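Local atomic coordinates of hydrolase (PDB entry 5HOE), a protein that hydrolyses ester bonds as an octameric carbohydrate acetylesterase of the SGNH (GDSL-like) hydrolase family, probably removing acetyl groups from sugars. Residues K16-F22 / G59-E65; T71-P77 / Y113-T117; P118-A122 / E177-Y182. All blocks are in the same frame, centred on the assembly; numbering follows the deposited sequence.

Contact 1 of 3, residues K16-F22 / G59-E65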
loop_
_atom_site.group_PDB
_atom_site.type_symbol
_atom_site.label_atom_id
_atom_site.label_comp_id
_atom_site.label_asym_id
_atom_site.label_seq_id
_atom_site.Cartn_x
_atom_site.Cartn_y
_atom_site.Cartn_z
ATOM N N LYS A 16 -11.387 -32.802 28.217
ATOM C CA LYS A 16 -12.378 -31.981 27.535
ATOM C C LYS A 16 -11.903 -31.661 26.130
ATOM O O LYS A 16 -10.704 -31.614 25.867
ATOM C CB LYS A 16 -12.604 -30.682 28.301
ATOM C CG LYS A 16 -13.876 -29.947 27.875
ATOM C CD LYS A 16 -14.322 -28.899 28.884
ATOM C CE LYS A 16 -14.447 -29.466 30.286
ATOM N NZ LYS A 16 -15.007 -30.848 30.310
ATOM N N ARG A 17 -12.831 -31.434 25.214
ATOM C CA ARG A 17 -12.448 -31.037 23.870
ATOM C C ARG A 17 -13.137 -29.744 23.484
ATOM O O ARG A 17 -14.296 -29.506 23.834
ATOM C CB ARG A 17 -12.714 -32.118 22.848
ATOM C CG ARG A 17 -14.036 -32.832 22.995
ATOM C CD ARG A 17 -14.012 -34.224 22.375
ATOM N NE ARG A 17 -12.704 -34.576 21.828
ATOM C CZ ARG A 17 -12.230 -35.815 21.742
ATOM N NH1 ARG A 17 -11.018 -36.009 21.231
ATOM N NH2 ARG A 17 -12.948 -36.853 22.163
ATOM N N SER A 18 -12.394 -28.923 22.764
ATOM C CA SER A 18 -12.800 -27.572 22.422
ATOM C C SER A 18 -13.157 -27.494 20.947
ATOM O O SER A 18 -12.458 -28.058 20.084
ATOM C CB SER A 18 -11.668 -26.601 22.766
ATOM O OG SER A 18 -11.525 -26.558 24.176
ATOM N N VAL A 19 -14.270 -26.816 20.676
ATOM C CA VAL A 19 -14.816 -26.688 19.338
ATOM C C VAL A 19 -15.083 -25.208 19.059
ATOM O O VAL A 19 -15.904 -24.581 19.742
ATOM C CB VAL A 19 -16.105 -27.509 19.169
ATOM C CG1 VAL A 19 -16.589 -27.401 17.742
ATOM C CG2 VAL A 19 -15.867 -28.978 19.561
ATOM N N LEU A 20 -14.410 -24.662 18.045
ATOM C CA LEU A 20 -14.584 -23.277 17.630
ATOM C C LEU A 20 -15.623 -23.207 16.515
ATOM O O LEU A 20 -15.495 -23.892 15.499
ATOM C CB LEU A 20 -13.250 -22.731 17.110
ATOM C CG LEU A 20 -13.306 -21.343 16.436
ATOM C CD1 LEU A 20 -13.771 -20.324 17.434
ATOM C CD2 LEU A 20 -11.960 -20.927 15.830
ATOM N N CYS A 21 -16.637 -22.361 16.697
ATOM C CA CYS A 21 -17.706 -22.210 15.713
ATOM C C CYS A 21 -17.556 -20.865 14.995
ATOM O O CYS A 21 -17.856 -19.812 15.558
ATOM C CB CYS A 21 -19.058 -22.323 16.400
ATOM S SG CYS A 21 -19.297 -23.904 17.265
ATOM N N PHE A 22 -17.079 -20.904 13.757
ATOM C CA PHE A 22 -16.747 -19.694 13.000
ATOM C C PHE A 22 -17.805 -19.432 11.925
ATOM O O PHE A 22 -17.980 -20.248 11.016
ATOM C CB PHE A 22 -15.362 -19.861 12.372
ATOM C CG PHE A 22 -14.745 -18.569 11.864
ATOM C CD1 PHE A 22 -14.412 -17.542 12.746
ATOM C CD2 PHE A 22 -14.451 -18.392 10.519
ATOM C CE1 PHE A 22 -13.838 -16.370 12.284
ATOM C CE2 PHE A 22 -13.876 -17.218 10.070
ATOM C CZ PHE A 22 -13.557 -16.222 10.961
ATOM N N GLY A 59 -18.506 -32.651 28.301
ATOM C CA GLY A 59 -17.196 -32.989 27.784
ATOM C C GLY A 59 -16.710 -32.096 26.663
ATOM O O GLY A 59 -15.621 -32.321 26.123
ATOM N N TYR A 60 -17.500 -31.091 26.283
ATOM C CA TYR A 60 -17.173 -30.219 25.161
ATOM C C TYR A 60 -17.252 -28.769 25.598
ATOM O O TYR A 60 -18.155 -28.385 26.344
ATOM C CB TYR A 60 -18.135 -30.446 23.997
ATOM C CG TYR A 60 -17.905 -31.755 23.275
ATOM C CD1 TYR A 60 -18.422 -32.943 23.775
ATOM C CD2 TYR A 60 -17.182 -31.803 22.091
ATOM C CE1 TYR A 60 -18.222 -34.138 23.125
ATOM C CE2 TYR A 60 -16.974 -32.992 21.430
ATOM C CZ TYR A 60 -17.498 -34.160 21.951
ATOM O OH TYR A 60 -17.302 -35.365 21.311
ATOM N N HIS A 61 -16.294 -27.974 25.127
ATOM C CA HIS A 61 -16.255 -26.539 25.348
ATOM C C HIS A 61 -16.433 -25.851 23.999
ATOM O O HIS A 61 -15.595 -26.003 23.102
ATOM C CB HIS A 61 -14.932 -26.147 26.005
ATOM C CG HIS A 61 -14.684 -24.674 26.045
ATOM N ND1 HIS A 61 -13.547 -24.099 25.519
ATOM C CD2 HIS A 61 -15.428 -23.655 26.539
ATOM C CE1 HIS A 61 -13.595 -22.790 25.697
ATOM N NE2 HIS A 61 -14.727 -22.494 26.308
ATOM N N ILE A 62 -17.525 -25.117 23.857
ATOM C CA ILE A 62 -17.896 -24.470 22.602
ATOM C C ILE A 62 -17.463 -23.015 22.665
ATOM O O ILE A 62 -17.769 -22.308 23.633
ATOM C CB ILE A 62 -19.407 -24.595 22.331
ATOM C CG1 ILE A 62 -19.714 -25.898 21.592
ATOM C CG2 ILE A 62 -19.933 -23.448 21.455
ATOM C CD1 ILE A 62 -19.412 -27.119 22.354
ATOM N N ILE A 63 -16.782 -22.561 21.615
ATOM C CA ILE A 63 -16.329 -21.182 21.472
ATOM C C ILE A 63 -17.066 -20.583 20.282
ATOM O O ILE A 63 -17.042 -21.147 19.180
ATOM C CB ILE A 63 -14.811 -21.138 21.235
ATOM C CG1 ILE A 63 -14.061 -21.790 22.400
ATOM C CG2 ILE A 63 -14.329 -19.708 21.027
ATOM C CD1 ILE A 63 -12.773 -22.391 22.003
ATOM N N GLU A 64 -17.770 -19.487 20.514
ATOM C CA GLU A 64 -18.546 -18.829 19.472
ATOM C C GLU A 64 -17.743 -17.689 18.858
ATOM O O GLU A 64 -17.269 -16.792 19.575
ATOM C CB GLU A 64 -19.839 -18.278 20.064
ATOM C CG GLU A 64 -20.715 -19.333 20.706
ATOM C CD GLU A 64 -21.998 -18.738 21.221
ATOM O OE1 GLU A 64 -22.003 -18.172 22.330
ATOM O OE2 GLU A 64 -22.993 -18.806 20.496
ATOM N N GLU A 65 -17.597 -17.727 17.528
ATOM C CA GLU A 65 -17.052 -16.612 16.740
ATOM C C GLU A 65 -17.948 -16.367 15.519
ATOM O O GLU A 65 -17.563 -16.644 14.374
ATOM C CB GLU A 65 -15.596 -16.876 16.333
ATOM C CG GLU A 65 -14.604 -16.915 17.499
ATOM C CD GLU A 65 -14.337 -15.590 18.174
ATOM O OE1 GLU A 65 -14.866 -14.550 17.753
ATOM O OE2 GLU A 65 -13.545 -15.603 19.153
#
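R17 lays its CG over one face of the Y60 ring, 3.7 Å from the ring centroid, a CH-pi contact set off toward the rim. The two side chains point the same way from neighbouring parallel strands, 17-22 and 60-65, the first in sequence and its neighbour at the edge of this chain's sheet, in an SGNH-type alpha/beta fold. R17 CG takes the cramped place between its backbone N and carbonyl carbon (chi1 43°). V19 CG2 meets the same ring at its edge.

Six backbone hydrogen bonds, from R17 N to G59 O at one end to E65 N to C21 O at the other, alternate between the strands and hold residues 17-22 abreast of 60-65. C21 N to I63 O, at 2.8 Å, runs nearly head-on to the carbonyl. On the opposite sheet face from R17 and Y60, L20 CD1 sits 3.7 Å from I63 CG2 and reaches E65 CG, under cover of helix 84-95. The E65 carboxylate turns away to Y87 and H95, close to E65 of a second subunit. On that same face S18 OG lies in the plane of the H61 ring, 3.5 Å from ND1, a weak hydrogen bond.

Contact 2 of 3, residues T71-P77 / Y113-T117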
loop_
_atom_site.group_PDB
_atom_site.type_symbol
_atom_site.label_atom_id
_atom_site.label_comp_id
_atom_site.label_asym_id
_atom_site.label_seq_id
_atom_site.Cartn_x
_atom_site.Cartn_y
_atom_site.Cartn_z
ATOM N N THR A 71 -17.919 -12.542 5.429
ATOM C CA THR A 71 -17.638 -13.288 4.201
ATOM C C THR A 71 -16.518 -14.315 4.440
ATOM O O THR A 71 -15.780 -14.254 5.427
ATOM C CB THR A 71 -17.164 -12.339 3.108
ATOM O OG1 THR A 71 -15.851 -11.835 3.435
ATOM C CG2 THR A 71 -18.144 -11.193 2.892
ATOM N N THR A 72 -16.315 -15.210 3.470
ATOM C CA THR A 72 -15.170 -16.121 3.577
ATOM C C THR A 72 -13.836 -15.352 3.513
ATOM O O THR A 72 -12.976 -15.467 4.407
ATOM C CB THR A 72 -15.199 -17.212 2.485
ATOM O OG1 THR A 72 -15.042 -16.638 1.183
ATOM C CG2 THR A 72 -16.455 -18.068 2.545
ATOM N N SER A 73 -13.648 -14.550 2.450
ATOM C CA SER A 73 -12.338 -13.988 2.144
ATOM C C SER A 73 -12.431 -12.689 1.372
ATOM O O SER A 73 -11.499 -12.347 0.624
ATOM C CB SER A 73 -11.508 -14.976 1.331
ATOM O OG SER A 73 -12.172 -15.357 0.134
ATOM N N LEU A 74 -13.522 -11.952 1.538
ATOM C CA LEU A 74 -13.756 -10.725 0.789
ATOM C C LEU A 74 -13.763 -9.520 1.716
ATOM O O LEU A 74 -14.357 -9.561 2.796
ATOM C CB LEU A 74 -15.112 -10.779 0.088
ATOM C CG LEU A 74 -15.270 -11.762 -1.059
ATOM C CD1 LEU A 74 -16.746 -12.020 -1.275
ATOM C CD2 LEU A 74 -14.653 -11.158 -2.315
ATOM N N ASP A 75 -13.164 -8.421 1.262
ATOM C CA ASP A 75 -13.298 -7.145 1.960
ATOM C C ASP A 75 -14.620 -6.485 1.560
ATOM O O ASP A 75 -14.872 -6.258 0.375
ATOM C CB ASP A 75 -12.146 -6.210 1.610
ATOM C CG ASP A 75 -10.804 -6.688 2.130
ATOM O OD1 ASP A 75 -10.741 -7.422 3.136
ATOM O OD2 ASP A 75 -9.784 -6.312 1.521
ATOM N N ASP A 76 -15.466 -6.201 2.537
ATOM C CA ASP A 76 -16.725 -5.508 2.264
ATOM C C ASP A 76 -16.469 -4.005 2.116
ATOM O O ASP A 76 -15.740 -3.409 2.924
ATOM C CB ASP A 76 -17.717 -5.764 3.404
ATOM C CG ASP A 76 -19.137 -5.292 3.100
ATOM O OD1 ASP A 76 -19.388 -4.071 3.052
ATOM O OD2 ASP A 76 -20.031 -6.155 2.968
ATOM N N PRO A 77 -17.073 -3.361 1.111
ATOM C CA PRO A 77 -16.741 -1.954 0.848
ATOM C C PRO A 77 -17.127 -1.014 1.960
ATOM O O PRO A 77 -16.530 0.055 2.078
ATOM C CB PRO A 77 -17.499 -1.631 -0.451
ATOM C CG PRO A 77 -18.526 -2.658 -0.592
ATOM C CD PRO A 77 -18.032 -3.897 0.131
ATOM N N TYR A 113 -23.112 -7.033 -4.901
ATOM C CA TYR A 113 -21.963 -6.157 -5.129
ATOM C C TYR A 113 -20.609 -6.864 -5.011
ATOM O O TYR A 113 -19.591 -6.230 -5.297
ATOM C CB TYR A 113 -22.033 -4.962 -4.184
ATOM C CG TYR A 113 -22.136 -5.279 -2.705
ATOM C CD1 TYR A 113 -21.008 -5.615 -1.973
ATOM C CD2 TYR A 113 -23.343 -5.196 -2.029
ATOM C CE1 TYR A 113 -21.081 -5.886 -0.606
ATOM C CE2 TYR A 113 -23.424 -5.450 -0.671
ATOM C CZ TYR A 113 -22.293 -5.793 0.038
ATOM O OH TYR A 113 -22.382 -6.048 1.391
ATOM N N PHE A 114 -20.553 -8.151 -4.648
ATOM C CA PHE A 114 -19.265 -8.849 -4.666
ATOM C C PHE A 114 -18.964 -9.547 -5.999
ATOM O O PHE A 114 -17.793 -9.816 -6.293
ATOM C CB PHE A 114 -19.192 -9.904 -3.559
ATOM C CG PHE A 114 -19.050 -9.344 -2.156
ATOM C CD1 PHE A 114 -18.051 -8.438 -1.838
ATOM C CD2 PHE A 114 -19.897 -9.789 -1.138
ATOM C CE1 PHE A 114 -17.924 -7.970 -0.546
ATOM C CE2 PHE A 114 -19.776 -9.324 0.157
ATOM C CZ PHE A 114 -18.797 -8.427 0.469
ATOM N N HIS A 115 -19.980 -9.875 -6.797
ATOM C CA HIS A 115 -19.764 -10.446 -8.137
ATOM C C HIS A 115 -18.843 -11.665 -8.104
ATOM O O HIS A 115 -17.944 -11.821 -8.936
ATOM C CB HIS A 115 -19.247 -9.377 -9.102
ATOM C CG HIS A 115 -20.155 -8.196 -9.208
ATOM N ND1 HIS A 115 -21.300 -8.210 -9.975
ATOM C CD2 HIS A 115 -20.120 -6.988 -8.599
ATOM C CE1 HIS A 115 -21.918 -7.046 -9.855
ATOM N NE2 HIS A 115 -21.219 -6.286 -9.032
ATOM N N ARG A 116 -19.079 -12.553 -7.144
ATOM C CA ARG A 116 -18.267 -13.755 -6.988
ATOM C C ARG A 116 -19.000 -14.942 -7.609
ATOM O O ARG A 116 -20.222 -15.049 -7.506
ATOM C CB ARG A 116 -17.987 -14.025 -5.496
ATOM C CG ARG A 116 -16.918 -15.050 -5.219
ATOM C CD ARG A 116 -16.385 -14.955 -3.770
ATOM N NE ARG A 116 -15.032 -14.385 -3.686
ATOM C CZ ARG A 116 -14.207 -14.584 -2.656
ATOM N NH1 ARG A 116 -14.613 -15.329 -1.629
ATOM N NH2 ARG A 116 -12.989 -14.042 -2.639
ATOM N N THR A 117 -18.246 -15.836 -8.253
ATOM C CA THR A 117 -18.814 -17.079 -8.757
ATOM C C THR A 117 -18.903 -18.090 -7.618
ATOM O O THR A 117 -18.170 -17.991 -6.635
ATOM C CB THR A 117 -17.901 -17.693 -9.820
ATOM O OG1 THR A 117 -16.658 -18.076 -9.209
ATOM C CG2 THR A 117 -17.636 -16.731 -10.980
HETATM O O HOH W 1 -9.850 -14.051 -1.524
#
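This is a loop-to-loop contact, part polar and part aromatic, between loop 71-77, which follows strand 60-66, and loop 113-117, which leads into helix 118-133. Both loops follow strands of the parallel sheet in the SGNH-hydrolase fold. L74 is wedged between two flat groups. Its CD1 lies over one face of the F114 ring, 3.8 Å from the centroid, while Y113 CE1 lies over the opposite face, near its rim. Its CG sits above the centre of the R116 guanidinium, 3.4 Å from CZ.

With that face packed, R116 uses its edge for polar partners. NH1 and NH2 both grip S73 OG end-on, at 3.0 Å and 3.2 Å, with the oxygen in the guanidinium plane. CG of R116 is anti to the backbone N (chi1 -167°), which sends the chain across to the other loop. There NH1 also forms a salt bridge with D109, whose carboxylate accepts a hydrogen bond from T72 as well, so one acid ties both loops together and would be expected to offset the arginine's charge.

Farther along, P77 CD rests against Y113 CE1. Beside it the Y113 hydroxyl donates to D76 OD2 at 2.8 Å. The carboxylate is turned 80° from the tyrosine ring. OH meets OD2 on its syn side, 25° out of the carboxylate plane.

Contact 3 of 3, residues P118-A122 / E177-Y182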
loop_
_atom_site.group_PDB
_atom_site.type_symbol
_atom_site.label_atom_id
_atom_site.label_comp_id
_atom_site.label_asym_id
_atom_site.label_seq_id
_atom_site.Cartn_x
_atom_site.Cartn_y
_atom_site.Cartn_z
ATOM N N PRO A 118 -19.772 -19.094 -7.741
ATOM C CA PRO A 118 -19.808 -20.157 -6.714
ATOM C C PRO A 118 -18.455 -20.806 -6.446
ATOM O O PRO A 118 -18.108 -21.040 -5.278
ATOM C CB PRO A 118 -20.849 -21.141 -7.269
ATOM C CG PRO A 118 -21.756 -20.261 -8.068
ATOM C CD PRO A 118 -20.872 -19.240 -8.710
ATOM N N TYR A 119 -17.666 -21.081 -7.489
ATOM C CA TYR A 119 -16.360 -21.686 -7.260
ATOM C C TYR A 119 -15.463 -20.774 -6.437
ATOM O O TYR A 119 -14.769 -21.243 -5.528
ATOM C CB TYR A 119 -15.671 -22.085 -8.569
ATOM C CG TYR A 119 -14.464 -22.920 -8.275
ATOM C CD1 TYR A 119 -14.588 -24.271 -8.003
ATOM C CD2 TYR A 119 -13.198 -22.345 -8.185
ATOM C CE1 TYR A 119 -13.487 -25.042 -7.689
ATOM C CE2 TYR A 119 -12.089 -23.113 -7.855
ATOM C CZ TYR A 119 -12.244 -24.454 -7.616
ATOM O OH TYR A 119 -11.134 -25.201 -7.295
ATOM N N GLU A 120 -15.470 -19.466 -6.729
ATOM C CA GLU A 120 -14.667 -18.531 -5.942
ATOM C C GLU A 120 -15.097 -18.502 -4.475
ATOM O O GLU A 120 -14.253 -18.301 -3.593
ATOM C CB GLU A 120 -14.733 -17.131 -6.559
ATOM C CG GLU A 120 -13.972 -17.008 -7.886
ATOM C CD GLU A 120 -14.285 -15.736 -8.680
ATOM O OE1 GLU A 120 -15.297 -15.053 -8.410
ATOM O OE2 GLU A 120 -13.498 -15.429 -9.603
ATOM N N ILE A 121 -16.390 -18.698 -4.198
ATOM C CA ILE A 121 -16.862 -18.752 -2.816
ATOM C C ILE A 121 -16.317 -19.993 -2.128
ATOM O O ILE A 121 -15.797 -19.924 -1.010
ATOM C CB ILE A 121 -18.399 -18.708 -2.755
ATOM C CG1 ILE A 121 -18.926 -17.432 -3.437
ATOM C CG2 ILE A 121 -18.842 -18.819 -1.284
ATOM C CD1 ILE A 121 -20.454 -17.248 -3.439
ATOM N N ALA A 122 -16.438 -21.148 -2.785
ATOM C CA ALA A 122 -15.889 -22.384 -2.237
ATOM C C ALA A 122 -14.376 -22.291 -2.085
ATOM O O ALA A 122 -13.811 -22.819 -1.113
ATOM C CB ALA A 122 -16.296 -23.555 -3.123
ATOM N N GLU A 177 -25.579 -23.759 -5.189
ATOM C CA GLU A 177 -24.427 -24.510 -5.665
ATOM C C GLU A 177 -23.392 -24.767 -4.578
ATOM O O GLU A 177 -22.486 -25.574 -4.794
ATOM C CB GLU A 177 -23.757 -23.769 -6.826
ATOM C CG GLU A 177 -24.566 -23.746 -8.118
ATOM C CD GLU A 177 -23.841 -23.025 -9.229
ATOM O OE1 GLU A 177 -22.617 -23.246 -9.398
ATOM O OE2 GLU A 177 -24.494 -22.228 -9.924
ATOM N N LEU A 178 -23.495 -24.112 -3.414
ATOM C CA LEU A 178 -22.406 -24.207 -2.440
ATOM C C LEU A 178 -22.291 -25.611 -1.857
ATOM O O LEU A 178 -21.176 -26.092 -1.616
ATOM C CB LEU A 178 -22.578 -23.171 -1.331
ATOM C CG LEU A 178 -22.535 -21.692 -1.735
ATOM C CD1 LEU A 178 -22.529 -20.804 -0.494
ATOM C CD2 LEU A 178 -21.331 -21.350 -2.615
ATOM N N SER A 179 -23.420 -26.292 -1.620
ATOM C CA SER A 179 -23.347 -27.623 -1.025
ATOM C C SER A 179 -22.459 -28.556 -1.843
ATOM O O SER A 179 -21.546 -29.194 -1.301
ATOM C CB SER A 179 -24.733 -28.220 -0.841
ATOM O OG SER A 179 -24.600 -29.476 -0.210
ATOM N N GLY A 180 -22.734 -28.678 -3.146
ATOM C CA GLY A 180 -21.936 -29.568 -3.978
ATOM C C GLY A 180 -20.468 -29.180 -4.039
ATOM O O GLY A 180 -19.583 -30.040 -3.981
ATOM N N LEU A 181 -20.190 -27.881 -4.169
ATOM C CA LEU A 181 -18.810 -27.427 -4.255
ATOM C C LEU A 181 -18.086 -27.583 -2.927
ATOM O O LEU A 181 -16.899 -27.937 -2.912
ATOM C CB LEU A 181 -18.768 -25.972 -4.717
ATOM C CG LEU A 181 -19.197 -25.765 -6.172
ATOM C CD1 LEU A 181 -19.469 -24.284 -6.495
ATOM C CD2 LEU A 181 -18.139 -26.327 -7.079
ATOM N N TYR A 182 -18.774 -27.323 -1.800
ATOM C CA TYR A 182 -18.129 -27.520 -0.500
ATOM C C TYR A 182 -17.846 -28.994 -0.236
ATOM O O TYR A 182 -16.851 -29.327 0.416
ATOM C CB TYR A 182 -18.983 -26.960 0.649
ATOM C CG TYR A 182 -19.026 -25.449 0.804
ATOM C CD1 TYR A 182 -18.629 -24.590 -0.219
ATOM C CD2 TYR A 182 -19.449 -24.882 2.002
ATOM C CE1 TYR A 182 -18.682 -23.200 -0.048
ATOM C CE2 TYR A 182 -19.506 -23.504 2.174
ATOM C CZ TYR A 182 -19.131 -22.672 1.143
ATOM O OH TYR A 182 -19.179 -21.309 1.359
#
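P118 and A122, one turn apart on helix 118-122, meet L181 on helix 177-182, and the contact is almost wholly apolar. L181 CD1 presses on P118 CB at 3.5 Å, while its CB lies 3.8 Å from A122 CB. The other branch, CD2, comes to the edge of the Y119 ring. Y182 brings its ring in obliquely: CE1 approaches A122 CA at 3.6 Å, and CD1 lies beside the methyl of A122. CG of Y182 is anti to the carbonyl carbon (chi1 -74°), which swings the ring across to A122. Next to it L178 CD2 meets I121 CG2 at 3.8 Å, the two side chains crossing at about a right angle. At the outer end, the E177 side chain crosses the proline ring at a slant, its OE1 3.4 Å from P118 CG.

The two segments cross at -52° with their axes 9.4 Å apart. They belong to two of the helices that flank the parallel sheet of this SGNH-type alpha/beta fold, and the small A122 gives the tyrosine room close to the helix backbone. Beyond this shell, L178 CB lies over one face of the Y182 ring, and residues of strands 147-152 and 192-195 pack on the same tyrosine. Its hydroxyl, 3.6 Å from I121 CG2, is hydrogen-bonded to the carbonyl of L105. An alanine at Y182 would strip away both ring and hydroxyl, which would probably leave a gap beside A122 and I121 and the L105 carbonyl without this donor.

Outside the chain, Y119 meets W163 of a fourth subunit, with the ring planes about 30° apart, and A122 packs on that same tryptophan. Between the helices themselves, then, cohesion comes from shape and burial, and the buried polar end of Y182 is satisfied by the protein backbone.

In the fold
From the N terminus, strand 17-23 comes first in the modelled chain, and contact 1 brings the chain back alongside it after helix 48-56, as strand 60-66 takes the edge of this chain's sheet. The loop leaving that strand opens contact 2, which closes on 113-117 after the chain has passed through helix 84-95 and strand 100-104. Contact 3 begins at the very next residue, where helix 118-133 starts, and closes on helix 171-189 past strand 147-152. The three follow in series, without nesting or crossing. Contacts 2 and 3 touch, R116 CD lying 3.6 Å from I121 CG1; contact 1 is on the opposite side of the chain's centre, its centre about 27 Å from that of contact 2.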